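Local structure of rusticyanin (Thiobacillus ferrooxidans, 2CAL) at residues I104-T108 with T122-W126; H38-A42 with F53-D57; K91-Y95 with Y133-C137. The protein carries electrons from cytochrome c552 to the A-type oxidase in iron respiration, using a single bound copper ion. The protein carries 1 engineered substitution. One frame throughout, in Å; residues are numbered along the deposited sequence.

From the N terminus, contact 2 comes first: strand 36-43, which holds 38-42, turns back through the loop 44-52 to pair with 53-57, closing a beta hairpin before the other two begin. The segment 91-95, just past strand 87-89, then opens contact 3. Contact 1 opens and closes within that span, bringing 104-108 against 122-126, and contact 3 closes at 133-137, which ends at the copper ligand Cys-137. Contacts 1 and 2 both reach the sheet that contains strands 36-43 and 119-126; contact 3 ties the loop after strand 87-89 to strand 131-136 of the facing sheet. Trp-126 against Tyr-133 connects contact 1 to contact 3, and Phe-53 against Tyr-135 connects contact 2 to contact 3.

Contact 1. Residues I104-T108 with T122-W126; sequences IVAGT and TDFTW
Ala-106, at a corner of the chain in this cupredoxin beta-sandwich, settles against Phe-124 and Trp-126, two side chains that strand 119-126 sends toward it. The segments run in nearly opposite directions, 173° apart, but at side-chain distance rather than as paired strands. The Ala-106 methyl fits between the two aromatic groups: its CB lies 3.6 Å from CD1 of Trp-126 and 3.9 Å from CE1 of Phe-124, oblique to both rings. Gly-107 brings backbone instead of side chain. Its CA stands over one face of the Phe-124 ring, 4.1 Å from the ring centroid and offset toward the rim, in a CH-pi contact. Phe-124 turns this face to the glycine by holding CG between its backbone N and carbonyl carbon (chi1 66°). On the Trp-126 side, Val-105 CG2 approaches the indole obliquely, 3.8 Å from NE1. At the other end Thr-108 and Thr-122 lie alongside each other, pointing opposite ways, with their CG2 methyls 3.7 Å apart, and Thr-108 CG2 also lies 3.9 Å from Phe-124 CE2. The threonine hydroxyls find partners outside the contact: Thr-108 OG1 bonds to the backbone N of Phe-86, and Thr-122 OG1 to Thr-5 O and Asp-3 OD2. Strand 70-77 packs beside Phe-124 and Trp-126 through Val-73 and Val-71. With methyls, aromatic carbons and a glycine CH making the interface, cohesion between the segments comes from dispersion and CH-pi attraction, while backbone hydrogen bonds of Val-105 and Ala-106 with Ile-88, Gly-107 with Asp-3 and Thr-108 with Phe-86 hold the corner segment in position.

Contact 2. Residues H38-A42 with F53-D57; sequences HVVAA and FEVHD
Ala-42 and Glu-54 grip each other through both of their backbone amides. Ala-42 N donates to Glu-54 O at 2.9 Å and Glu-54 N donates to Ala-42 O at 2.8 Å. Both bonds are fairly straight, with N-H...O angles of 161° and 166°. Each acceptor oxygen also meets an alpha CH, that of Ala-41 for Glu-54 O and that of Phe-53 for Ala-42 O. Two residues on, direct pairing gives way to a water, which donates to Val-40 O at 2.8 Å and accepts from His-56 N at 3.0 Å, bridging the strands where they part. On the face that carries Ala-41 and Val-55, the alanine CB touches Val-55 CG2 at 3.8 Å. The valine's other branch, CG1, is anti to the backbone N (chi1 179°) and reaches back toward Val-39 CG1, at 4.3 Å. These strands form an antiparallel beta hairpin in one sheet of the cupredoxin sandwich; strand 36-43 is flanked on its other side by strand 70-77, and Leu-63 of the facing sheet packs on Val-39 and Val-55. Glu-54 lies on the Ala-42 face. Its side chain bends at its second torsion, and the carboxylate is held at both oxygens, OE1 by the backbone N of Leu-45 and OE2 by Ser-52 OG, so it ties the hairpin's connecting loop to the strand. His-56 takes a left-handed backbone conformation just after the strand ends, and its ND1 bonds to Asp-21. Farther out, the Phe-53 ring meets Phe-86 edge-to-face and also packs on Tyr-135. The Phe-53 side chain lies about 6 Å from the copper ion at the nearest atoms.

Contact 3. Residues K91-Y95 with Y133-C137; sequences KGPPY and YYYVC. With CU1 (copper (I) ion), chain B.
Gly-92 and Pro-93 lay main-chain and ring carbons over the same face of Tyr-134, making two CH-pi contacts, from a glycine CA and a proline CD, on one ring face. Gly-92 CA is 3.6 Å from the ring centroid and 19° off the normal, while Pro-93 CD sits at 4.1 Å from it. This joins the 91-95 loop to strand 131-136, the cupredoxin strand that leads into the copper-binding cysteine. With no side chain of its own, Gly-92 lets the loop backbone lie close on the aromatic ring. Tyr-95 carries the other half of the contact. Its CG lies anti to the carbonyl carbon (chi1 -59°), and the ring is sandwiched: Pro-93 CA is above one face, and Val-136 CG1 stands over the centre of the opposite face, 4.3 Å away and almost on the normal. The other methyl, Val-136 CG2, comes to 3.6 Å from Tyr-95 CZ. The hydroxyl OH of Tyr-95 passes within 3.2 Å of Tyr-134 CB and donates to Lys-91 O at 2.7 Å, in the carbonyl plane and on a lone pair, which closes the loop 91-95 on itself. Lys-91 also folds back over its own loop: NZ donates to Gly-92 O at 2.7 Å, nearly along the C=O axis, and weakly to Pro-94 O, while the peptide before Pro-94 is cis. Phe-148 of the neighbouring strand meets Tyr-95 edge-to-face and also touches Pro-93. Past Val-136 the chain delivers Cys-137 to the metal, which His-84 and Met-147 also bind; Cys-137 SG, anti to its own backbone N, lies 2.1 Å from the copper ion.

Contact 1. Residues I104-T108 with T122-W126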
# COMPACT_ATOMS: atom_id res chain seq x y z
N ILE A 104 13.13 4.78 -4.36
CA ILE A 104 11.71 4.38 -4.33
C ILE A 104 11.28 4.27 -5.79
O ILE A 104 11.35 5.22 -6.58
CB ILE A 104 10.86 5.36 -3.51
CG1 ILE A 104 11.23 5.36 -2.03
CG2 ILE A 104 9.37 5.02 -3.70
CD1 ILE A 104 10.78 6.55 -1.25
N VAL A 105 10.87 3.05 -6.15
CA VAL A 105 10.59 2.80 -7.57
C VAL A 105 9.23 3.33 -7.99
O VAL A 105 9.03 3.64 -9.16
CB VAL A 105 10.74 1.33 -7.96
CG1 VAL A 105 12.16 0.84 -7.66
CG2 VAL A 105 9.74 0.41 -7.27
N ALA A 106 8.31 3.41 -7.05
CA ALA A 106 6.99 3.97 -7.26
C ALA A 106 6.38 4.16 -5.86
O ALA A 106 6.68 3.40 -4.95
CB ALA A 106 6.12 3.05 -8.11
N GLY A 107 5.55 5.19 -5.73
CA GLY A 107 4.93 5.35 -4.42
C GLY A 107 4.53 6.79 -4.13
O GLY A 107 4.62 7.63 -5.02
N THR A 108 4.13 6.98 -2.87
CA THR A 108 3.55 8.25 -2.47
C THR A 108 4.44 9.02 -1.49
O THR A 108 5.33 8.46 -0.82
CB THR A 108 2.17 8.01 -1.81
OG1 THR A 108 2.32 7.51 -0.45
CG2 THR A 108 1.38 6.94 -2.55
N THR A 122 -4.93 8.38 -2.97
CA THR A 122 -4.28 8.67 -4.25
C THR A 122 -4.16 7.41 -5.09
O THR A 122 -4.34 6.29 -4.60
CB THR A 122 -2.90 9.31 -4.00
OG1 THR A 122 -2.43 9.87 -5.25
CG2 THR A 122 -1.87 8.36 -3.49
N ASP A 123 -3.91 7.63 -6.36
CA ASP A 123 -3.72 6.57 -7.34
C ASP A 123 -2.38 6.78 -8.04
O ASP A 123 -2.08 7.90 -8.44
CB ASP A 123 -4.85 6.57 -8.34
CG ASP A 123 -6.11 5.92 -7.83
OD1 ASP A 123 -6.21 4.66 -7.96
OD2 ASP A 123 -6.94 6.69 -7.33
N PHE A 124 -1.66 5.70 -8.25
CA PHE A 124 -0.46 5.78 -9.13
C PHE A 124 -0.37 4.47 -9.96
O PHE A 124 -0.95 3.46 -9.56
CB PHE A 124 0.79 6.06 -8.34
CG PHE A 124 1.26 5.01 -7.39
CD1 PHE A 124 2.06 3.96 -7.78
CD2 PHE A 124 0.90 5.05 -6.04
CE1 PHE A 124 2.47 3.00 -6.87
CE2 PHE A 124 1.31 4.08 -5.15
CZ PHE A 124 2.10 3.03 -5.54
N THR A 125 0.37 4.56 -11.04
CA THR A 125 0.61 3.38 -11.88
C THR A 125 2.05 2.94 -11.76
O THR A 125 2.96 3.71 -11.44
CB THR A 125 0.24 3.71 -13.31
OG1 THR A 125 0.06 2.51 -14.08
CG2 THR A 125 1.35 4.44 -14.07
N TRP A 126 2.31 1.68 -12.04
CA TRP A 126 3.58 1.02 -11.82
C TRP A 126 3.76 -0.06 -12.86
O TRP A 126 2.85 -0.87 -13.07
CB TRP A 126 3.65 0.46 -10.39
CG TRP A 126 4.91 -0.24 -9.96
CD1 TRP A 126 6.22 0.14 -10.25
CD2 TRP A 126 5.02 -1.42 -9.12
NE1 TRP A 126 7.08 -0.75 -9.66
CE2 TRP A 126 6.39 -1.72 -8.96
CE3 TRP A 126 4.09 -2.27 -8.50
CZ2 TRP A 126 6.81 -2.81 -8.23
CZ3 TRP A 126 4.52 -3.35 -7.78
CH2 TRP A 126 5.87 -3.61 -7.64

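Contact 2. Residues H38-A42 with F53-D57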
# COMPACT_ATOMS: atom_id res chain seq x y z
N HIS A 38 -5.41 -4.26 -10.20
CA HIS A 38 -5.83 -3.14 -9.35
C HIS A 38 -5.63 -3.51 -7.90
O HIS A 38 -6.35 -4.35 -7.37
CB HIS A 38 -7.29 -2.80 -9.68
CG HIS A 38 -7.48 -2.62 -11.17
ND1 HIS A 38 -7.48 -1.38 -11.80
CD2 HIS A 38 -7.72 -3.50 -12.16
CE1 HIS A 38 -7.66 -1.53 -13.12
NE2 HIS A 38 -7.81 -2.84 -13.35
N VAL A 39 -4.61 -2.92 -7.29
CA VAL A 39 -4.24 -3.12 -5.89
C VAL A 39 -4.86 -1.97 -5.08
O VAL A 39 -4.56 -0.81 -5.38
CB VAL A 39 -2.73 -3.11 -5.73
CG1 VAL A 39 -2.36 -3.25 -4.25
CG2 VAL A 39 -2.07 -4.21 -6.56
N VAL A 40 -5.66 -2.32 -4.08
CA VAL A 40 -6.21 -1.23 -3.22
C VAL A 40 -5.74 -1.52 -1.81
O VAL A 40 -6.12 -2.50 -1.16
CB VAL A 40 -7.74 -1.11 -3.33
CG1 VAL A 40 -8.18 0.10 -2.50
CG2 VAL A 40 -8.18 -0.96 -4.79
N ALA A 41 -4.87 -0.62 -1.33
CA ALA A 41 -4.26 -0.73 -0.02
C ALA A 41 -4.70 0.39 0.91
O ALA A 41 -4.90 1.51 0.45
CB ALA A 41 -2.73 -0.63 -0.16
N ALA A 42 -4.82 0.05 2.18
CA ALA A 42 -5.17 1.07 3.20
C ALA A 42 -4.24 0.95 4.37
O ALA A 42 -3.74 -0.11 4.73
CB ALA A 42 -6.59 0.83 3.71
N PHE A 53 -0.54 -2.29 6.86
CA PHE A 53 -1.33 -2.09 5.66
C PHE A 53 -2.34 -3.24 5.50
O PHE A 53 -1.96 -4.40 5.78
CB PHE A 53 -0.45 -2.11 4.40
CG PHE A 53 0.57 -0.99 4.30
CD1 PHE A 53 0.18 0.29 3.93
CD2 PHE A 53 1.92 -1.24 4.56
CE1 PHE A 53 1.14 1.29 3.76
CE2 PHE A 53 2.88 -0.26 4.37
CZ PHE A 53 2.48 1.00 3.98
N GLU A 54 -3.52 -2.91 5.02
CA GLU A 54 -4.49 -3.94 4.64
C GLU A 54 -4.66 -3.88 3.12
O GLU A 54 -4.83 -2.80 2.51
CB GLU A 54 -5.83 -3.73 5.36
CG GLU A 54 -5.82 -4.27 6.80
CD GLU A 54 -4.87 -3.51 7.72
OE1 GLU A 54 -5.04 -2.29 7.95
OE2 GLU A 54 -3.98 -4.24 8.21
N VAL A 55 -4.70 -5.07 2.55
CA VAL A 55 -4.96 -5.24 1.12
C VAL A 55 -5.90 -6.44 1.02
O VAL A 55 -5.58 -7.52 1.52
CB VAL A 55 -3.68 -5.50 0.28
CG1 VAL A 55 -4.03 -5.71 -1.20
CG2 VAL A 55 -2.70 -4.36 0.41
N HIS A 56 -7.05 -6.22 0.39
CA HIS A 56 -8.05 -7.29 0.22
C HIS A 56 -8.41 -7.91 1.57
O HIS A 56 -8.59 -9.10 1.74
CB HIS A 56 -7.57 -8.37 -0.80
CG HIS A 56 -8.74 -8.98 -1.55
ND1 HIS A 56 -8.93 -8.70 -2.87
CD2 HIS A 56 -9.76 -9.74 -1.16
CE1 HIS A 56 -10.05 -9.31 -3.29
NE2 HIS A 56 -10.55 -9.97 -2.27
N ASP A 57 -8.51 -7.04 2.60
CA ASP A 57 -8.89 -7.39 3.94
C ASP A 57 -7.88 -8.24 4.69
O ASP A 57 -8.21 -8.80 5.74
CB ASP A 57 -10.26 -8.10 3.99
CG ASP A 57 -11.05 -7.71 5.22
OD1 ASP A 57 -10.97 -6.56 5.68
OD2 ASP A 57 -11.76 -8.61 5.68
O HOH W 1 -8.48 -3.76 -0.50

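Contact 3. Residues K91-Y95 with Y133-C137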
# COMPACT_ATOMS: atom_id res chain seq x y z
N LYS A 91 14.55 -2.69 -1.32
CA LYS A 91 15.21 -2.96 -0.04
C LYS A 91 14.28 -3.70 0.93
O LYS A 91 13.17 -3.20 1.16
CB LYS A 91 15.68 -1.66 0.59
CG LYS A 91 16.14 -1.80 2.04
CD LYS A 91 17.41 -2.59 2.21
CE LYS A 91 17.68 -3.09 3.61
NZ LYS A 91 16.87 -2.53 4.74
N GLY A 92 14.71 -4.81 1.48
CA GLY A 92 13.92 -5.63 2.38
C GLY A 92 14.23 -5.30 3.84
O GLY A 92 15.12 -4.50 4.16
N PRO A 93 13.47 -5.93 4.73
CA PRO A 93 13.62 -5.72 6.17
C PRO A 93 14.86 -6.37 6.74
O PRO A 93 15.47 -7.21 6.06
CB PRO A 93 12.34 -6.38 6.70
CG PRO A 93 12.10 -7.52 5.72
CD PRO A 93 12.36 -6.88 4.39
N PRO A 94 15.27 -6.05 7.97
CA PRO A 94 14.57 -5.12 8.86
C PRO A 94 14.85 -3.69 8.46
O PRO A 94 15.90 -3.37 7.91
CB PRO A 94 15.17 -5.43 10.24
CG PRO A 94 16.55 -5.85 9.95
CD PRO A 94 16.47 -6.59 8.65
N TYR A 95 13.92 -2.79 8.73
CA TYR A 95 14.03 -1.36 8.48
C TYR A 95 14.39 -0.60 9.74
O TYR A 95 13.88 -0.90 10.83
CB TYR A 95 12.67 -0.86 7.93
CG TYR A 95 12.30 -1.59 6.65
CD1 TYR A 95 11.31 -2.58 6.62
CD2 TYR A 95 12.95 -1.29 5.47
CE1 TYR A 95 11.01 -3.23 5.43
CE2 TYR A 95 12.68 -1.92 4.26
CZ TYR A 95 11.67 -2.88 4.28
OH TYR A 95 11.36 -3.56 3.13
N TYR A 133 9.97 -7.01 -4.42
CA TYR A 133 9.86 -5.66 -3.89
C TYR A 133 9.16 -5.72 -2.55
O TYR A 133 8.66 -6.72 -2.10
CB TYR A 133 9.09 -4.76 -4.84
CG TYR A 133 9.55 -4.73 -6.28
CD1 TYR A 133 9.22 -5.69 -7.25
CD2 TYR A 133 10.37 -3.70 -6.72
CE1 TYR A 133 9.67 -5.64 -8.54
CE2 TYR A 133 10.82 -3.63 -8.03
CZ TYR A 133 10.46 -4.61 -8.95
OH TYR A 133 10.92 -4.52 -10.24
N TYR A 134 9.17 -4.54 -1.88
CA TYR A 134 8.54 -4.37 -0.56
C TYR A 134 7.76 -3.07 -0.65
O TYR A 134 8.23 -2.09 -1.23
CB TYR A 134 9.57 -4.35 0.57
CG TYR A 134 10.37 -5.64 0.58
CD1 TYR A 134 9.95 -6.74 1.32
CD2 TYR A 134 11.50 -5.78 -0.24
CE1 TYR A 134 10.69 -7.91 1.28
CE2 TYR A 134 12.21 -6.96 -0.28
CZ TYR A 134 11.80 -8.03 0.49
OH TYR A 134 12.52 -9.23 0.45
N TYR A 135 6.56 -3.07 -0.04
CA TYR A 135 5.80 -1.83 0.14
C TYR A 135 5.97 -1.45 1.61
O TYR A 135 5.80 -2.25 2.51
CB TYR A 135 4.33 -1.92 -0.26
CG TYR A 135 3.51 -3.04 0.32
CD1 TYR A 135 3.51 -4.35 -0.19
CD2 TYR A 135 2.69 -2.80 1.41
CE1 TYR A 135 2.75 -5.35 0.36
CE2 TYR A 135 1.91 -3.81 1.97
CZ TYR A 135 1.92 -5.10 1.44
OH TYR A 135 1.15 -6.05 2.04
N VAL A 136 6.38 -0.19 1.85
CA VAL A 136 6.86 0.27 3.14
C VAL A 136 6.29 1.64 3.43
O VAL A 136 6.17 2.52 2.58
CB VAL A 136 8.40 0.33 3.10
CG1 VAL A 136 9.07 0.69 4.42
CG2 VAL A 136 9.05 -0.98 2.61
N CYS A 137 5.99 1.88 4.72
CA CYS A 137 5.68 3.20 5.23
C CYS A 137 6.96 3.92 5.72
O CYS A 137 7.77 3.29 6.40
CB CYS A 137 4.64 3.12 6.37
SG CYS A 137 4.24 4.79 7.00
CU CU1 B . 2.76 4.23 8.45